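PDB 3SG0: extracellular ligand-binding receptor from Rhodopseudomonas palustris, which probably serves as a periplasmic solute-binding protein for uptake of lignin-derived aromatic acids, and here holds benzoyl-formic acid. Local coordinates for residues I266-A271 / A372-I377; K286-F291 / A351-L356. One frame throughout, in Å; residues are numbered along the deposited sequence.

Contact 1. Residues I266-A271 / A372-I377; sequences IFAGEA and AFLIEI
Phe267 and Ile375 form one hydrogen-bonded pair of two antiparallel strands in which backbone bonding sets the register and side chains fill in around it. The two residues exchange bonds: Phe267 N gives to Ile375 O at 2.9 Å, and Ile375 N returns a bond to Phe267 O at 2.8 Å, the donor lying nearly in line with the carbonyl. Gly269 and Phe373, the next hydrogen-bonded pair two residues along, repeat the exchange, Gly269 N reaching Phe373 O at 2.8 Å with the donor tilted about 20° from the carbonyl plane. Between the strands, Ile266 CA also approaches Ile375 O at 3.1 Å as a CA-H...O contact.

The apolar contacts divide between the two faces. On one, the Phe267 ring lies over Ile375: CG sits between the backbone N and carbonyl carbon (chi1 61°), a setting that turns the ring toward the partner strand, and CB of Ile375 makes a CH-pi contact 3.8 Å from the ring centroid. Replacing the ring of Phe267 by an alanine would probably open a gap over Ile375 and leave its beta-branched side chain without the aromatic face it packs on. Phe373 lies further along the same face, its CE2 meeting Ala271 CB at 3.7 Å. On the other face Ile266 CG1 rests against the aliphatic CG of Glu376, whose carboxylate turns to Arg378 in a salt bridge.

Strand 373-378 is central in a three-stranded antiparallel sheet, with strand 381-384 on its far side contributing Phe382 and Leu384 to the Ile375 face, while helix 143-156 packs Ile150 and Tyr153 against Leu374.

Contact 2. Residues K286-F291 / A351-L356; sequences KVKARF and ALNNGL
Val287 and Lys288, in one turn of helix 283-298, meet Ala351 to Asn353, where the chain enters a type I beta turn from Leu352 to Gly355 and comes within 6.0 Å, Lys288 CA to Asn353 CA. The turn is closed by backbone bonds in both directions between Leu352 and Gly355, Leu352 N to Gly355 O being 2.8 Å long.

Asn353 carries most of the polar contact. Its CG lies anti to its carbonyl carbon (chi1 -72°), and from there the amide extends to the helix backbone. ND2 donates a weak hydrogen bond to Val287 O at 3.3 Å, an oxygen that also accepts a weak helical bond from Phe291 N. The same ND2 bonds to Asp313 of helix 306-328, and the amide thus links two helices. On its other branch, OD1 lies 3.0 Å from Lys288 CA and close to Lys288 CB.

Val287, sliding past Asn353 in the opposite direction, brings its methyl groups to polar atoms of the facing segment: CG1 meets Ala351 O at 3.5 Å, while CG2 lies 3.8 Å from Asn353 OD1. Lys288 crosses Asn353 at about a right angle and carries its amine away to a salt bridge with Glu276.

A short beta hairpin with a two-residue turn is here docked on a helix, within the periplasmic binding protein fold of the leucine-binding family.

Overall arrangement
The two contacts illustrate how separate long-range contacts can come together where a strand end meets a turn. The centres of contact 1 and contact 2 are about 16 Å apart. They nevertheless touch where residues 266-271 leave the strand: Glu270 CG lies 3.3 Å from Asn354 OD1, and Ala271 CB is 3.8 Å from Asn353 O. Contact 2 falls within the span of chain between the segments of contact 1, and strands 355-357 and 373-378 are consecutive. The side chain of Glu270, bonded to His247, is about 6 Å from benzoyl-formic acid, against about 12 Å for that of Asn353. By these distances contact 1 comes nearer the ligand, through Glu270, than contact 2 does through Asn353.

Contact 1. Residues I266-A271 / A372-I377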
loop_
_atom_site.group_PDB
_atom_site.type_symbol
_atom_site.label_atom_id
_atom_site.label_comp_id
_atom_site.label_asym_id
_atom_site.label_seq_id
_atom_site.Cartn_x
_atom_site.Cartn_y
_atom_site.Cartn_z
ATOM N N ILE A 266 10.470 -13.243 4.344
ATOM C CA ILE A 266 9.292 -13.126 5.187
ATOM C C ILE A 266 8.984 -11.648 5.376
ATOM O O ILE A 266 9.898 -10.830 5.511
ATOM C CB ILE A 266 9.514 -13.824 6.551
ATOM C CG1 ILE A 266 9.571 -15.341 6.352
ATOM C CG2 ILE A 266 8.427 -13.438 7.553
ATOM C CD1 ILE A 266 10.089 -16.111 7.550
ATOM N N PHE A 267 7.702 -11.309 5.370
ATOM C CA PHE A 267 7.266 -9.941 5.633
ATOM C C PHE A 267 5.905 -9.954 6.302
ATOM O O PHE A 267 5.170 -10.945 6.204
ATOM C CB PHE A 267 7.222 -9.096 4.348
ATOM C CG PHE A 267 6.271 -9.611 3.282
ATOM C CD1 PHE A 267 4.976 -9.122 3.175
ATOM C CD2 PHE A 267 6.697 -10.555 2.364
ATOM C CE1 PHE A 267 4.126 -9.579 2.178
ATOM C CE2 PHE A 267 5.848 -11.025 1.372
ATOM C CZ PHE A 267 4.571 -10.530 1.276
ATOM N N ALA A 268 5.570 -8.872 6.990
ATOM C CA ALA A 268 4.220 -8.696 7.499
ATOM C C ALA A 268 3.390 -8.017 6.417
ATOM O O ALA A 268 3.780 -6.971 5.885
ATOM C CB ALA A 268 4.240 -7.860 8.768
ATOM N N GLY A 269 2.251 -8.607 6.080
ATOM C CA GLY A 269 1.412 -8.080 5.029
ATOM C C GLY A 269 -0.062 -8.364 5.226
ATOM O O GLY A 269 -0.549 -8.605 6.339
ATOM N N GLU A 270 -0.772 -8.315 4.107
ATOM C CA GLU A 270 -2.226 -8.282 4.081
ATOM C C GLU A 270 -2.866 -9.646 3.890
ATOM O O GLU A 270 -2.265 -10.559 3.323
ATOM C CB GLU A 270 -2.710 -7.364 2.950
ATOM C CG GLU A 270 -2.484 -5.882 3.185
ATOM C CD GLU A 270 -1.033 -5.458 3.042
ATOM O OE1 GLU A 270 -0.415 -5.701 1.982
ATOM O OE2 GLU A 270 -0.533 -4.847 4.008
ATOM N N ALA A 271 -4.127 -9.744 4.302
ATOM C CA ALA A 271 -4.910 -10.964 4.134
ATOM C C ALA A 271 -4.846 -11.479 2.709
ATOM O O ALA A 271 -4.726 -12.682 2.491
ATOM C CB ALA A 271 -6.350 -10.722 4.537
ATOM N N ALA A 372 -2.287 -7.803 10.472
ATOM C CA ALA A 372 -0.920 -8.165 10.102
ATOM C C ALA A 372 -0.804 -9.674 9.972
ATOM O O ALA A 372 -0.958 -10.408 10.953
ATOM C CB ALA A 372 0.083 -7.641 11.125
ATOM N N PHE A 373 -0.553 -10.142 8.759
ATOM C CA PHE A 373 -0.328 -11.562 8.499
ATOM C C PHE A 373 1.119 -11.786 8.085
ATOM O O PHE A 373 1.639 -11.081 7.221
ATOM C CB PHE A 373 -1.262 -12.061 7.397
ATOM C CG PHE A 373 -2.715 -12.037 7.784
ATOM C CD1 PHE A 373 -3.306 -13.134 8.386
ATOM C CD2 PHE A 373 -3.483 -10.903 7.576
ATOM C CE1 PHE A 373 -4.646 -13.103 8.760
ATOM C CE2 PHE A 373 -4.813 -10.872 7.944
ATOM C CZ PHE A 373 -5.393 -11.975 8.535
ATOM N N LEU A 374 1.788 -12.745 8.705
ATOM C CA LEU A 374 3.153 -13.067 8.321
ATOM C C LEU A 374 3.144 -13.907 7.059
ATOM O O LEU A 374 2.534 -14.981 7.024
ATOM C CB LEU A 374 3.895 -13.770 9.458
ATOM C CG LEU A 374 4.252 -12.873 10.643
ATOM C CD1 LEU A 374 4.754 -13.700 11.809
ATOM C CD2 LEU A 374 5.293 -11.842 10.240
ATOM N N ILE A 375 3.810 -13.395 6.032
ATOM C CA ILE A 375 3.860 -14.008 4.717
ATOM C C ILE A 375 5.278 -14.484 4.441
ATOM O O ILE A 375 6.247 -13.795 4.775
ATOM C CB ILE A 375 3.468 -12.986 3.617
ATOM C CG1 ILE A 375 2.144 -12.287 3.957
ATOM C CG2 ILE A 375 3.424 -13.655 2.246
ATOM C CD1 ILE A 375 0.945 -13.218 4.096
ATOM N N GLU A 376 5.395 -15.652 3.821
ATOM C CA GLU A 376 6.680 -16.202 3.426
ATOM C C GLU A 376 6.636 -16.538 1.943
ATOM O O GLU A 376 5.606 -16.999 1.443
ATOM C CB GLU A 376 6.959 -17.474 4.235
ATOM C CG GLU A 376 8.329 -18.103 4.023
ATOM C CD GLU A 376 8.479 -19.408 4.787
ATOM O OE1 GLU A 376 7.460 -20.105 4.968
ATOM O OE2 GLU A 376 9.609 -19.733 5.210
ATOM N N ILE A 377 7.740 -16.311 1.236
ATOM C CA ILE A 377 7.869 -16.807 -0.130
ATOM C C ILE A 377 8.367 -18.247 -0.051
ATOM O O ILE A 377 9.496 -18.500 0.371
ATOM C CB ILE A 377 8.818 -15.938 -0.980
ATOM C CG1 ILE A 377 8.284 -14.501 -1.033
ATOM C CG2 ILE A 377 8.966 -16.527 -2.376
ATOM C CD1 ILE A 377 9.196 -13.542 -1.763
#

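Contact 2. Residues K286-F291 / A351-L356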
loop_
_atom_site.group_PDB
_atom_site.type_symbol
_atom_site.label_atom_id
_atom_site.label_comp_id
_atom_site.label_asym_id
_atom_site.label_seq_id
_atom_site.Cartn_x
_atom_site.Cartn_y
_atom_site.Cartn_z
ATOM N N LYS A 286 -13.528 -14.501 -0.059
ATOM C CA LYS A 286 -14.677 -14.018 -0.811
ATOM C C LYS A 286 -14.403 -12.650 -1.432
ATOM O O LYS A 286 -14.676 -12.425 -2.615
ATOM C CB LYS A 286 -15.909 -13.943 0.092
ATOM C CG LYS A 286 -17.151 -13.385 -0.586
ATOM C CD LYS A 286 -18.302 -13.271 0.406
ATOM C CE LYS A 286 -19.431 -12.403 -0.134
ATOM N NZ LYS A 286 -20.571 -13.201 -0.663
ATOM N N VAL A 287 -13.861 -11.733 -0.641
ATOM C CA VAL A 287 -13.612 -10.395 -1.159
ATOM C C VAL A 287 -12.475 -10.399 -2.173
ATOM O O VAL A 287 -12.433 -9.544 -3.061
ATOM C CB VAL A 287 -13.395 -9.347 -0.038
ATOM C CG1 VAL A 287 -14.601 -9.317 0.888
ATOM C CG2 VAL A 287 -12.113 -9.615 0.743
ATOM N N LYS A 288 -11.566 -11.362 -2.059
ATOM C CA LYS A 288 -10.512 -11.507 -3.053
ATOM C C LYS A 288 -11.080 -12.019 -4.370
ATOM O O LYS A 288 -10.716 -11.524 -5.439
ATOM C CB LYS A 288 -9.394 -12.419 -2.544
ATOM C CG LYS A 288 -8.255 -12.595 -3.538
ATOM C CD LYS A 288 -7.046 -13.293 -2.914
ATOM C CE LYS A 288 -5.895 -13.369 -3.899
ATOM N NZ LYS A 288 -4.672 -13.932 -3.273
ATOM N N ALA A 289 -11.982 -12.993 -4.299
ATOM C CA ALA A 289 -12.570 -13.552 -5.509
ATOM C C ALA A 289 -13.341 -12.494 -6.288
ATOM O O ALA A 289 -13.303 -12.485 -7.515
ATOM C CB ALA A 289 -13.460 -14.741 -5.173
ATOM N N ARG A 290 -14.044 -11.606 -5.597
ATOM C CA ARG A 290 -14.787 -10.539 -6.267
ATOM C C ARG A 290 -13.849 -9.679 -7.108
ATOM O O ARG A 290 -14.143 -9.347 -8.260
ATOM C CB ARG A 290 -15.522 -9.659 -5.253
ATOM C CG ARG A 290 -16.731 -10.307 -4.610
ATOM C CD ARG A 290 -17.541 -9.285 -3.823
ATOM N NE ARG A 290 -17.988 -8.178 -4.664
ATOM C CZ ARG A 290 -17.501 -6.942 -4.605
ATOM N NH1 ARG A 290 -16.549 -6.642 -3.732
ATOM N NH2 ARG A 290 -17.972 -6.002 -5.413
ATOM N N PHE A 291 -12.714 -9.305 -6.525
ATOM C CA PHE A 291 -11.718 -8.511 -7.229
ATOM C C PHE A 291 -11.090 -9.287 -8.375
ATOM O O PHE A 291 -11.029 -8.802 -9.508
ATOM C CB PHE A 291 -10.636 -8.061 -6.249
ATOM C CG PHE A 291 -9.380 -7.552 -6.905
ATOM C CD1 PHE A 291 -9.399 -6.428 -7.717
ATOM C CD2 PHE A 291 -8.166 -8.185 -6.679
ATOM C CE1 PHE A 291 -8.231 -5.954 -8.294
ATOM C CE2 PHE A 291 -7.003 -7.713 -7.242
ATOM C CZ PHE A 291 -7.031 -6.596 -8.056
ATOM N N ALA A 351 -14.780 -6.292 5.941
ATOM C CA ALA A 351 -13.675 -7.104 5.460
ATOM C C ALA A 351 -13.252 -6.610 4.086
ATOM O O ALA A 351 -14.010 -6.714 3.120
ATOM C CB ALA A 351 -14.075 -8.573 5.400
ATOM N N LEU A 352 -12.051 -6.049 4.015
ATOM C CA LEU A 352 -11.428 -5.660 2.756
ATOM C C LEU A 352 -10.314 -6.652 2.457
ATOM O O LEU A 352 -9.906 -7.417 3.326
ATOM C CB LEU A 352 -10.831 -4.251 2.884
ATOM C CG LEU A 352 -11.825 -3.104 3.083
ATOM C CD1 LEU A 352 -11.096 -1.803 3.316
ATOM C CD2 LEU A 352 -12.774 -2.982 1.885
ATOM N N ASN A 353 -9.796 -6.629 1.237
ATOM C CA ASN A 353 -8.618 -7.429 0.925
ATOM C C ASN A 353 -7.419 -7.049 1.776
ATOM O O ASN A 353 -6.533 -7.864 2.039
ATOM C CB ASN A 353 -8.291 -7.305 -0.549
ATOM C CG ASN A 353 -9.279 -8.045 -1.395
ATOM O OD1 ASN A 353 -9.153 -9.257 -1.573
ATOM N ND2 ASN A 353 -10.300 -7.350 -1.887
ATOM N N ASN A 354 -7.410 -5.794 2.220
ATOM C CA ASN A 354 -6.347 -5.265 3.052
ATOM C C ASN A 354 -6.497 -5.587 4.536
ATOM O O ASN A 354 -5.565 -5.344 5.302
ATOM C CB ASN A 354 -6.237 -3.747 2.843
ATOM C CG ASN A 354 -5.327 -3.388 1.688
ATOM O OD1 ASN A 354 -4.107 -3.401 1.837
ATOM N ND2 ASN A 354 -5.902 -3.055 0.539
ATOM N N GLY A 355 -7.648 -6.111 4.948
ATOM C CA GLY A 355 -7.868 -6.430 6.351
ATOM C C GLY A 355 -9.256 -6.047 6.809
ATOM O O GLY A 355 -10.097 -5.627 6.010
ATOM N N LEU A 356 -9.496 -6.214 8.106
ATOM C CA LEU A 356 -10.772 -5.842 8.708
ATOM C C LEU A 356 -10.732 -4.380 9.114
ATOM O O LEU A 356 -9.976 -3.989 10.011
ATOM C CB LEU A 356 -11.090 -6.725 9.915
ATOM C CG LEU A 356 -12.431 -6.427 10.595
ATOM C CD1 LEU A 356 -13.595 -6.724 9.663
ATOM C CD2 LEU A 356 -12.566 -7.228 11.880
#